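Local coordinates for protein MTH169 (Methanobacterium thermoautotrophicum, PDB 1GTD) that is of unknown function here but is a small alpha/beta protein that assembles with copies of itself, its antiparallel sheet continuing across a subunit interface, at residues V5-R10 / I43-D48. Numbering follows the deposited sequence.
Sequences VEVRIR and ITFTMD
Val5 lies over one face of the Phe45 ring, its CB 4.0 Å from the ring centroid and 17° off the normal, a CH-pi contact; CG2 of Val7 approaches the same ring obliquely. The pair belongs to an antiparallel sheet in which strand 3-11 is central and 37-47 flanks it. With chi1 at 61°, CG of Phe45 is tucked between its own backbone N and carbonyl carbon, and the ring leans over beside Val5, where CG1 of Val5 meets CZ of Phe45 at 3.8 Å. Beta-branched Val7 and Ile43 suit the extended backbone and join Val5 and Phe45 on an apolar face; helix 59-67 packs there, Met62 on Phe45, Cys63 on Val7 and Leu67 on Ile43. Farther along, CD1 of Ile9 extends to CD1 of Ile43, 3.9 Å away. Glu6 and Thr44, a non-hydrogen-bonded pair, are partly exposed on the other face, which suits polar side chains; Glu6 makes a long salt bridge to Arg8, and Thr44 continues the sheet into a strand of a second subunit. Two hydrogen-bonded pairs, Val5 with Phe45 and Val7 with Ile43, each make two backbone bonds. Those of the second are straighter: Val7 N reaches Ile43 O at 2.7 Å, with 175° at the hydrogen.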
# COMPACT_ATOMS: atom_id res chain seq x y z
N VAL B 5 -8.09 -4.09 -20.11
CA VAL B 5 -6.67 -4.21 -19.79
C VAL B 5 -6.38 -4.69 -18.37
O VAL B 5 -7.06 -4.30 -17.43
CB VAL B 5 -5.95 -2.86 -19.99
CG1 VAL B 5 -4.43 -3.04 -19.87
CG2 VAL B 5 -6.33 -2.24 -21.33
N GLU B 6 -5.37 -5.54 -18.24
CA GLU B 6 -4.96 -6.03 -16.92
C GLU B 6 -3.44 -6.01 -16.80
O GLU B 6 -2.74 -6.67 -17.57
CB GLU B 6 -5.44 -7.46 -16.66
CG GLU B 6 -4.93 -7.98 -15.31
CD GLU B 6 -5.37 -9.40 -15.00
OE1 GLU B 6 -5.10 -10.31 -15.81
OE2 GLU B 6 -5.99 -9.61 -13.92
N VAL B 7 -2.94 -5.25 -15.82
CA VAL B 7 -1.50 -5.16 -15.59
C VAL B 7 -1.14 -5.76 -14.24
O VAL B 7 -1.62 -5.30 -13.20
CB VAL B 7 -1.01 -3.70 -15.62
CG1 VAL B 7 0.50 -3.66 -15.52
CG2 VAL B 7 -1.46 -3.02 -16.88
N ARG B 8 -0.32 -6.81 -14.27
CA ARG B 8 0.10 -7.48 -13.04
C ARG B 8 1.54 -7.05 -12.75
O ARG B 8 2.40 -7.15 -13.62
CB ARG B 8 -0.01 -8.99 -13.20
CG ARG B 8 -1.42 -9.41 -13.64
CD ARG B 8 -1.55 -10.91 -13.73
NE ARG B 8 -1.46 -11.53 -12.41
CZ ARG B 8 -2.51 -11.98 -11.72
NH1 ARG B 8 -3.74 -11.88 -12.22
NH2 ARG B 8 -2.33 -12.52 -10.52
N ILE B 9 1.77 -6.57 -11.54
CA ILE B 9 3.09 -6.08 -11.14
C ILE B 9 3.66 -6.80 -9.93
O ILE B 9 3.02 -6.89 -8.89
CB ILE B 9 3.00 -4.58 -10.86
CG1 ILE B 9 2.30 -3.90 -12.03
CG2 ILE B 9 4.37 -3.98 -10.68
CD1 ILE B 9 1.95 -2.44 -11.81
N ARG B 10 4.89 -7.30 -10.06
CA ARG B 10 5.53 -8.02 -8.96
C ARG B 10 7.05 -7.80 -8.94
O ARG B 10 7.71 -7.88 -9.98
CB ARG B 10 5.20 -9.50 -9.05
CG ARG B 10 5.68 -10.32 -7.87
CD ARG B 10 5.16 -11.74 -7.97
NE ARG B 10 5.54 -12.35 -9.25
CZ ARG B 10 5.16 -13.56 -9.64
NH1 ARG B 10 4.39 -14.31 -8.86
NH2 ARG B 10 5.55 -14.03 -10.82
N ILE B 43 -3.74 -4.26 -11.68
CA ILE B 43 -4.49 -3.09 -12.07
C ILE B 43 -5.27 -3.46 -13.32
O ILE B 43 -4.69 -3.98 -14.27
CB ILE B 43 -3.57 -1.93 -12.42
CG1 ILE B 43 -2.58 -1.72 -11.28
CG2 ILE B 43 -4.39 -0.68 -12.67
CD1 ILE B 43 -1.54 -0.66 -11.55
N THR B 44 -6.57 -3.21 -13.30
CA THR B 44 -7.42 -3.51 -14.45
C THR B 44 -8.15 -2.24 -14.86
O THR B 44 -8.38 -1.36 -14.04
CB THR B 44 -8.46 -4.60 -14.11
OG1 THR B 44 -7.86 -5.62 -13.30
CG2 THR B 44 -8.95 -5.25 -15.38
N PHE B 45 -8.50 -2.13 -16.13
CA PHE B 45 -9.21 -0.94 -16.61
C PHE B 45 -9.55 -1.01 -18.09
O PHE B 45 -8.84 -1.60 -18.90
CB PHE B 45 -8.39 0.33 -16.33
CG PHE B 45 -7.05 0.36 -17.01
CD1 PHE B 45 -6.92 0.83 -18.31
CD2 PHE B 45 -5.91 -0.09 -16.34
CE1 PHE B 45 -5.68 0.85 -18.95
CE2 PHE B 45 -4.66 -0.08 -16.97
CZ PHE B 45 -4.55 0.39 -18.28
N THR B 46 -10.67 -0.38 -18.43
CA THR B 46 -11.16 -0.35 -19.80
C THR B 46 -10.54 0.81 -20.58
O THR B 46 -10.08 1.80 -19.98
CB THR B 46 -12.69 -0.22 -19.79
OG1 THR B 46 -13.24 -1.47 -19.37
CG2 THR B 46 -13.24 0.15 -21.16
N MSE B 47 -10.52 0.70 -21.90
CA MSE B 47 -9.93 1.73 -22.74
C MSE B 47 -10.34 1.62 -24.21
O MSE B 47 -10.00 0.64 -24.87
CB MSE B 47 -8.42 1.65 -22.60
CG MSE B 47 -7.60 2.58 -23.46
SE MSE B 47 -5.72 2.35 -22.99
CE MSE B 47 -5.34 4.12 -22.28
N ASP B 48 -11.07 2.61 -24.71
CA ASP B 48 -11.48 2.62 -26.12
C ASP B 48 -10.32 3.10 -26.97
O ASP B 48 -9.81 4.20 -26.78
CB ASP B 48 -12.66 3.58 -26.34
CG ASP B 48 -13.94 3.09 -25.69
OD1 ASP B 48 -14.31 1.92 -25.93
OD2 ASP B 48 -14.58 3.89 -24.96